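Long-range contacts in CELL WALL surface anchor family protein (PDB 2X9Z), which forms the repeating backbone subunit of the pneumococcal pilus, probably building the shaft of this adhesive surface fibre: residues Pro3-Asp8 against Tyr36-Lys41; Val68-Asp73 against Val112-Ser117; Ala177-Asp182 against Arg220-Tyr225. The protein carries 1 engineered substitution. All coordinates share one frame; numbering follows the deposited sequence.

Contacts 1 and 2 belong to one antiparallel sheet and are joined through its neighbouring strands 33-42 and 110-120. Their centres lie about 10 Å apart, and probable backbone hydrogen bonds tie them directly: Thr40 O to Val112 N and Tyr36 N to Tyr116 O, each 2.8 Å. Contact 3, in another part of the chain, pairs a strand of a three-stranded sheet with the loop 220-225. Its centre is about 24 Å from that of contact 1 and about 30 Å from that of contact 2, and the nearest atoms are about 13 Å and about 20 Å away. The chemically distinctive site is in contact 1, where Lys7 is linked covalently to Asn132; contact 2 extends the same sheet sidewards from it.

Contact 1: residues Pro3-Asp8 against Tyr36-Lys41; sequences PKIDKD and YEIVTK
The Tyr36 ring meets Lys7 and Asp8 obliquely along its CD2 side: Lys7 CE approaches Tyr36 CD2 to 3.8 Å, and Asp8 O stands 4.0 Å from that same CD2. The ring of Tyr116 also meets it, with planes only about 10° apart. Lys7 gets there with CG anti to its backbone N (chi1 179°) and a fully extended chain, so that CE comes up obliquely beside CD2 while NZ runs on to Asn132 CG, to which it is covalently bonded. The nitrogen also hydrogen-bonds Asp55. A Lys–Asn isopeptide bond beside an acidic residue is characteristic of Gram-positive pilins, where such cross-links tie strands together and are thought to stiffen the fibre.

On this face of the sheet Ile5 lies side by side with Ile38, CD1 to CG2 at 3.7 Å, and the same Ile5 CD1 rests 3.5 Å from Thr40 OG1, a hydroxyl that is hydrogen-bonded to Trp53 NE1. On the other face Lys4 bends at its last two torsions, bringing NZ to 4.0 Å from Lys41 CB and within 3.1 Å of a water that accepts from it; Glu109 is its salt-bridge partner. Asp8 there forms a salt bridge with Arg19, and Asp6 one with Lys22 while its other oxygen accepts from the backbone N of Asn14; Glu37 receives the backbone amides of Gly11 and Ala13.

Six backbone hydrogen bonds, exchanged mutually by Lys4 with Lys41, Asp6 with Val39 and Asp8 with Glu37, fix the antiparallel register; the strand axes run at 170°. Strand 4-9 is outermost in the sheet within this chain, and strand 33-42 continues the pairing to strand 110-120. Ile5, Lys7 and Ile38 face strands 50-57 and 130-139 of the second sheet, which the isopeptide bond reaches.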
# COMPACT_ATOMS: atom_id res chain seq x y z
N PRO A 3 4.73 -14.78 5.13
CA PRO A 3 5.69 -13.68 5.29
C PRO A 3 5.16 -12.68 6.32
O PRO A 3 3.96 -12.69 6.62
CB PRO A 3 5.77 -13.07 3.89
CG PRO A 3 4.48 -13.43 3.21
CD PRO A 3 3.94 -14.67 3.88
N LYS A 4 6.05 -11.86 6.87
CA LYS A 4 5.67 -10.85 7.86
C LYS A 4 6.23 -9.51 7.44
O LYS A 4 7.25 -9.46 6.76
CB LYS A 4 6.21 -11.23 9.24
CG LYS A 4 5.67 -12.55 9.78
CD LYS A 4 6.15 -12.82 11.20
CE LYS A 4 7.66 -12.89 11.27
NZ LYS A 4 8.21 -14.06 10.54
N ILE A 5 5.57 -8.43 7.83
CA ILE A 5 6.00 -7.10 7.40
C ILE A 5 5.76 -6.05 8.47
O ILE A 5 4.86 -6.18 9.30
CB ILE A 5 5.26 -6.68 6.11
CG1 ILE A 5 5.88 -5.43 5.49
CG2 ILE A 5 3.77 -6.49 6.36
CD1 ILE A 5 5.44 -5.20 4.06
N ASP A 6 6.59 -5.02 8.46
CA ASP A 6 6.35 -3.85 9.28
C ASP A 6 6.84 -2.62 8.54
O ASP A 6 7.76 -2.70 7.72
CB ASP A 6 7.06 -3.98 10.63
CG ASP A 6 6.64 -2.89 11.61
OD1 ASP A 6 5.46 -2.47 11.59
OD2 ASP A 6 7.50 -2.45 12.40
N LYS A 7 6.20 -1.49 8.82
CA LYS A 7 6.64 -0.22 8.27
C LYS A 7 6.77 0.79 9.40
O LYS A 7 5.89 0.90 10.26
CB LYS A 7 5.63 0.31 7.26
CG LYS A 7 6.05 1.64 6.72
CD LYS A 7 5.04 2.23 5.81
CE LYS A 7 5.64 3.49 5.23
NZ LYS A 7 4.88 3.92 4.06
N ASP A 8 7.87 1.53 9.41
CA ASP A 8 8.06 2.55 10.43
C ASP A 8 9.13 3.53 9.98
O ASP A 8 9.64 3.44 8.86
CB ASP A 8 8.45 1.89 11.76
CG ASP A 8 7.94 2.65 12.99
OD1 ASP A 8 7.78 3.88 12.93
OD2 ASP A 8 7.71 1.99 14.02
N TYR A 36 12.00 6.63 6.14
CA TYR A 36 11.13 5.48 6.31
C TYR A 36 11.83 4.17 5.98
O TYR A 36 12.80 4.13 5.22
CB TYR A 36 9.93 5.60 5.37
CG TYR A 36 8.90 6.62 5.80
CD1 TYR A 36 8.97 7.94 5.37
CD2 TYR A 36 7.85 6.25 6.62
CE1 TYR A 36 8.01 8.87 5.76
CE2 TYR A 36 6.89 7.16 6.99
CZ TYR A 36 6.97 8.46 6.57
OH TYR A 36 6.01 9.36 6.97
N GLU A 37 11.31 3.09 6.54
CA GLU A 37 11.75 1.76 6.16
C GLU A 37 10.60 0.76 6.21
O GLU A 37 9.70 0.86 7.05
CB GLU A 37 12.91 1.30 7.04
CG GLU A 37 12.55 1.10 8.49
CD GLU A 37 13.74 0.76 9.35
OE1 GLU A 37 13.56 0.06 10.36
OE2 GLU A 37 14.87 1.20 9.02
N ILE A 38 10.65 -0.19 5.28
CA ILE A 38 9.70 -1.29 5.23
C ILE A 38 10.55 -2.56 5.35
O ILE A 38 11.47 -2.77 4.56
CB ILE A 38 8.96 -1.32 3.88
CG1 ILE A 38 8.27 0.02 3.59
CG2 ILE A 38 7.98 -2.49 3.82
CD1 ILE A 38 7.86 0.17 2.15
N VAL A 39 10.25 -3.38 6.35
CA VAL A 39 11.01 -4.60 6.58
C VAL A 39 10.08 -5.81 6.42
O VAL A 39 9.00 -5.85 7.02
CB VAL A 39 11.64 -4.62 7.99
CG1 VAL A 39 12.28 -5.96 8.28
CG2 VAL A 39 12.66 -3.48 8.14
N THR A 40 10.50 -6.76 5.58
CA THR A 40 9.68 -7.93 5.28
C THR A 40 10.49 -9.20 5.51
O THR A 40 11.64 -9.30 5.09
CB THR A 40 9.20 -7.90 3.81
OG1 THR A 40 8.59 -6.63 3.54
CG2 THR A 40 8.19 -9.01 3.54
N LYS A 41 9.88 -10.15 6.20
CA LYS A 41 10.50 -11.44 6.45
C LYS A 41 9.85 -12.48 5.54
O LYS A 41 8.65 -12.71 5.62
CB LYS A 41 10.29 -11.87 7.91
CG LYS A 41 10.81 -10.89 8.93
CD LYS A 41 12.32 -10.92 9.03
CE LYS A 41 12.79 -10.01 10.15
NZ LYS A 41 14.28 -10.00 10.27
O HOH W 1 8.15 -15.04 7.55

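Contact 2: residues Val68-Asp73 against Val112-Ser117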
# COMPACT_ATOMS: atom_id res chain seq x y z
N VAL A 68 14.95 5.58 -2.95
CA VAL A 68 14.64 4.19 -2.61
C VAL A 68 15.87 3.30 -2.68
O VAL A 68 16.57 3.28 -3.70
CB VAL A 68 13.51 3.61 -3.50
CG1 VAL A 68 13.18 2.19 -3.08
CG2 VAL A 68 12.28 4.48 -3.43
N LYS A 69 16.14 2.58 -1.60
CA LYS A 69 17.20 1.59 -1.54
C LYS A 69 16.62 0.26 -1.06
O LYS A 69 15.71 0.24 -0.23
CB LYS A 69 18.30 2.03 -0.57
CG LYS A 69 18.89 3.42 -0.83
CD LYS A 69 20.04 3.38 -1.82
CE LYS A 69 20.85 4.68 -1.77
NZ LYS A 69 20.04 5.84 -2.19
N VAL A 70 17.11 -0.84 -1.61
CA VAL A 70 16.61 -2.15 -1.21
C VAL A 70 17.74 -3.15 -0.96
O VAL A 70 18.67 -3.26 -1.77
CB VAL A 70 15.60 -2.71 -2.26
CG1 VAL A 70 16.21 -2.75 -3.65
CG2 VAL A 70 15.09 -4.08 -1.84
N THR A 71 17.64 -3.86 0.16
CA THR A 71 18.63 -4.85 0.56
C THR A 71 17.94 -6.15 0.92
O THR A 71 16.78 -6.16 1.35
CB THR A 71 19.45 -4.37 1.79
OG1 THR A 71 18.57 -4.14 2.90
CG2 THR A 71 20.23 -3.09 1.47
N VAL A 72 18.65 -7.26 0.74
CA VAL A 72 18.25 -8.54 1.29
C VAL A 72 19.35 -8.99 2.26
O VAL A 72 20.52 -9.05 1.88
CB VAL A 72 18.07 -9.60 0.20
CG1 VAL A 72 17.74 -10.95 0.82
CG2 VAL A 72 17.00 -9.18 -0.80
N ASP A 73 18.97 -9.26 3.51
CA ASP A 73 19.93 -9.56 4.57
C ASP A 73 21.06 -8.52 4.59
O ASP A 73 22.23 -8.85 4.78
CB ASP A 73 20.47 -10.99 4.45
CG ASP A 73 19.42 -12.04 4.78
OD1 ASP A 73 18.34 -11.70 5.31
OD2 ASP A 73 19.65 -13.23 4.51
N VAL A 112 14.01 -8.61 3.78
CA VAL A 112 14.09 -7.55 2.78
C VAL A 112 13.86 -6.23 3.48
O VAL A 112 12.92 -6.10 4.25
CB VAL A 112 13.03 -7.72 1.66
CG1 VAL A 112 13.22 -6.65 0.59
CG2 VAL A 112 13.11 -9.11 1.05
N LYS A 113 14.73 -5.25 3.22
CA LYS A 113 14.54 -3.91 3.76
C LYS A 113 14.54 -2.89 2.64
O LYS A 113 15.44 -2.86 1.79
CB LYS A 113 15.65 -3.59 4.77
CG LYS A 113 15.54 -2.20 5.40
CD LYS A 113 16.59 -2.05 6.50
CE LYS A 113 16.69 -0.64 7.02
NZ LYS A 113 17.78 -0.55 8.03
N ILE A 114 13.51 -2.05 2.63
CA ILE A 114 13.38 -0.99 1.65
C ILE A 114 13.39 0.33 2.42
O ILE A 114 12.61 0.50 3.36
CB ILE A 114 12.07 -1.10 0.86
CG1 ILE A 114 12.01 -2.43 0.12
CG2 ILE A 114 11.90 0.09 -0.10
CD1 ILE A 114 10.64 -2.74 -0.47
N THR A 115 14.28 1.24 2.05
CA THR A 115 14.35 2.53 2.71
C THR A 115 14.12 3.65 1.70
O THR A 115 14.40 3.49 0.51
CB THR A 115 15.70 2.74 3.42
OG1 THR A 115 16.76 2.75 2.46
CG2 THR A 115 15.97 1.64 4.43
N TYR A 116 13.61 4.77 2.19
CA TYR A 116 13.36 5.95 1.35
C TYR A 116 13.00 7.11 2.27
O TYR A 116 12.83 6.93 3.47
CB TYR A 116 12.21 5.69 0.37
CG TYR A 116 10.86 5.55 1.03
CD1 TYR A 116 10.04 6.66 1.21
CD2 TYR A 116 10.41 4.32 1.48
CE1 TYR A 116 8.79 6.55 1.83
CE2 TYR A 116 9.17 4.19 2.09
CZ TYR A 116 8.37 5.31 2.27
OH TYR A 116 7.14 5.20 2.87
N SER A 117 12.87 8.29 1.70
CA SER A 117 12.43 9.43 2.50
C SER A 117 11.30 10.18 1.83
O SER A 117 11.02 10.01 0.64
CB SER A 117 13.60 10.36 2.82
OG SER A 117 14.13 10.95 1.64
O HOH W 2 17.52 -0.88 2.43
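Thr71 and Thr115 both hold OG1 between the backbone N and the carbonyl carbon (chi1 60° and 63°), which turns each hydroxyl toward its partner on the opposite strand. Thr71 OG1 thus stands 3.5 Å from Lys113 CB, the two side chains lying side by side, and Thr115 OG1 stands 3.5 Å from Lys69 CB, where the side chains cross. Both lysines then lead their ends away from the partner strand. A water donates to Lys113 O at 2.9 Å and makes a weak, long bond with Thr71 OG1.

The other face is apolar. Val70 CG2, anti to its own backbone N, touches both Val112 and Ile114, 4.0 Å from Val112 CG1 and from Ile114 CG1. Farther along, Val68 straddles two neighbours: CG1 lies 3.9 Å from Ile114 CG2, and CG2 packs against Tyr116 CB.

The register is antiparallel, with Lys69–Thr115 and Thr71–Lys113 as hydrogen-bonded pairs; each exchanges two N–H···O bonds of 2.9 Å, straight to 163° or better. Val70–Ile114 and Val72–Val112 are the non-hydrogen-bonded pairs. Strand 110-120 has strand 61-72 on one edge, and strand 33-42 pairs with its other edge. Beneath the valine face lie Trp53, Phe91 and Leu93 from strands 50-57 and 90-95 of the facing sheet, with Tyr82 and Leu84 of strand 82-87.

Contact 3: residues Ala177-Asp182 against Arg220-Tyr225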
# COMPACT_ATOMS: atom_id res chain seq x y z
N ALA A 177 -17.60 -12.22 -6.76
CA ALA A 177 -18.25 -12.31 -5.46
C ALA A 177 -18.68 -10.94 -5.01
O ALA A 177 -18.18 -9.93 -5.51
CB ALA A 177 -17.32 -12.90 -4.43
N GLU A 178 -19.61 -10.89 -4.06
CA GLU A 178 -19.91 -9.65 -3.38
C GLU A 178 -18.61 -9.10 -2.79
O GLU A 178 -17.82 -9.85 -2.22
CB GLU A 178 -20.94 -9.90 -2.27
CG GLU A 178 -21.46 -8.63 -1.65
CD GLU A 178 -22.66 -8.87 -0.75
OE1 GLU A 178 -22.62 -9.83 0.05
OE2 GLU A 178 -23.64 -8.10 -0.83
N ALA A 179 -18.39 -7.80 -2.94
CA ALA A 179 -17.13 -7.19 -2.52
C ALA A 179 -17.39 -6.13 -1.46
O ALA A 179 -18.21 -5.24 -1.66
CB ALA A 179 -16.41 -6.57 -3.72
N THR A 180 -16.71 -6.26 -0.33
CA THR A 180 -16.87 -5.30 0.76
C THR A 180 -15.61 -4.45 0.89
O THR A 180 -14.49 -4.97 0.80
CB THR A 180 -17.17 -6.03 2.08
OG1 THR A 180 -18.38 -6.78 1.94
CG2 THR A 180 -17.34 -5.03 3.23
N PHE A 181 -15.79 -3.15 1.10
CA PHE A 181 -14.67 -2.23 1.26
C PHE A 181 -14.85 -1.40 2.51
O PHE A 181 -15.95 -0.95 2.80
CB PHE A 181 -14.57 -1.26 0.07
CG PHE A 181 -14.36 -1.93 -1.25
CD1 PHE A 181 -15.43 -2.52 -1.92
CD2 PHE A 181 -13.10 -1.98 -1.83
CE1 PHE A 181 -15.23 -3.13 -3.15
CE2 PHE A 181 -12.90 -2.59 -3.06
CZ PHE A 181 -13.97 -3.17 -3.71
N ASP A 182 -13.76 -1.18 3.23
CA ASP A 182 -13.77 -0.22 4.31
C ASP A 182 -13.21 1.09 3.79
O ASP A 182 -12.09 1.15 3.27
CB ASP A 182 -12.95 -0.74 5.48
CG ASP A 182 -13.60 -1.95 6.13
OD1 ASP A 182 -14.76 -1.82 6.59
OD2 ASP A 182 -12.97 -3.02 6.18
N ARG A 220 -11.76 -5.65 1.54
CA ARG A 220 -11.64 -6.84 2.36
C ARG A 220 -11.31 -8.03 1.45
O ARG A 220 -11.91 -8.20 0.40
CB ARG A 220 -12.92 -7.09 3.14
CG ARG A 220 -13.26 -5.99 4.15
CD ARG A 220 -14.44 -6.36 5.02
NE ARG A 220 -14.81 -5.26 5.90
CZ ARG A 220 -15.82 -5.29 6.76
NH1 ARG A 220 -16.57 -6.38 6.84
NH2 ARG A 220 -16.08 -4.24 7.52
N SER A 221 -10.33 -8.83 1.85
CA SER A 221 -9.85 -9.91 0.99
C SER A 221 -10.98 -10.78 0.45
O SER A 221 -11.83 -11.26 1.20
CB SER A 221 -8.84 -10.78 1.75
OG SER A 221 -8.54 -11.94 1.00
N ILE A 222 -10.97 -10.96 -0.86
CA ILE A 222 -11.89 -11.87 -1.53
C ILE A 222 -11.07 -13.08 -1.95
O ILE A 222 -10.07 -12.95 -2.66
CB ILE A 222 -12.51 -11.21 -2.78
CG1 ILE A 222 -13.15 -9.87 -2.42
CG2 ILE A 222 -13.54 -12.14 -3.41
CD1 ILE A 222 -13.69 -9.11 -3.61
N LYS A 223 -11.48 -14.26 -1.49
CA LYS A 223 -10.70 -15.46 -1.71
C LYS A 223 -10.39 -15.65 -3.20
O LYS A 223 -11.30 -15.76 -4.01
CB LYS A 223 -11.43 -16.68 -1.15
CG LYS A 223 -10.66 -17.99 -1.30
CD LYS A 223 -11.43 -19.15 -0.70
CE LYS A 223 -10.74 -20.48 -0.98
NZ LYS A 223 -9.39 -20.53 -0.35
N GLY A 224 -9.11 -15.67 -3.54
CA GLY A 224 -8.69 -15.93 -4.90
C GLY A 224 -8.53 -14.70 -5.80
O GLY A 224 -8.13 -14.84 -6.97
N TYR A 225 -8.84 -13.52 -5.27
CA TYR A 225 -8.74 -12.28 -6.03
C TYR A 225 -7.80 -11.29 -5.37
O TYR A 225 -7.81 -11.12 -4.15
CB TYR A 225 -10.12 -11.62 -6.19
CG TYR A 225 -11.05 -12.38 -7.10
CD1 TYR A 225 -11.86 -13.40 -6.61
CD2 TYR A 225 -11.10 -12.10 -8.46
CE1 TYR A 225 -12.70 -14.11 -7.46
CE2 TYR A 225 -11.93 -12.81 -9.32
CZ TYR A 225 -12.73 -13.80 -8.81
OH TYR A 225 -13.56 -14.51 -9.65
O HOH W 3 -14.77 -8.23 0.09
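Arg220 and Asp182 set their side chains at about a right angle, in a salt bridge in which the guanidinium grips the carboxylate side-on with two nitrogens. Arg220 NE gives a hydrogen bond to Asp182 OD2 at 2.9 Å, and Arg220 NH2 one to Asp182 OD1, also 2.9 Å. The flat groups are not coplanar, being turned 41° apart: both oxygens stay near the guanidinium plane, but NE meets OD2 on its syn side, 32° out of the carboxylate plane, whereas NH2 uses the syn lone pair of OD1. Thr194 holds OD1 as well, which should restrain the carboxylate.

Thr180 comes over one guanidinium face. The torsion that sets OG1 beside the backbone N (chi1 -60°) leaves CG2 anti to that N, on the arginine's side, where it sits 3.5 Å above the guanidinium plane of Arg220, offset toward its rim.

The backbones meet through Arg220 N to Thr180 O, 2.9 Å, and then separate: a water accepts from Thr180 N at 2.8 Å and donates to Arg220 O, spanning the gap where direct pairing stops. Beyond it Ile222 packs with both branches, CD1 3.7 Å from Ala179 CB and CG2 against Ala177 CB. The chain then reverses in a type II turn from Ile222 to Tyr225, with Gly224 at the positive-phi position.

Segment 220-225 carries the chain from strand 215-219, in the sheet of strand 179-185, to strand 226-229 in the four-stranded sheet. Such a passage between two sheets is in keeping with the beta-sandwich of a Cna-B-like pilin domain.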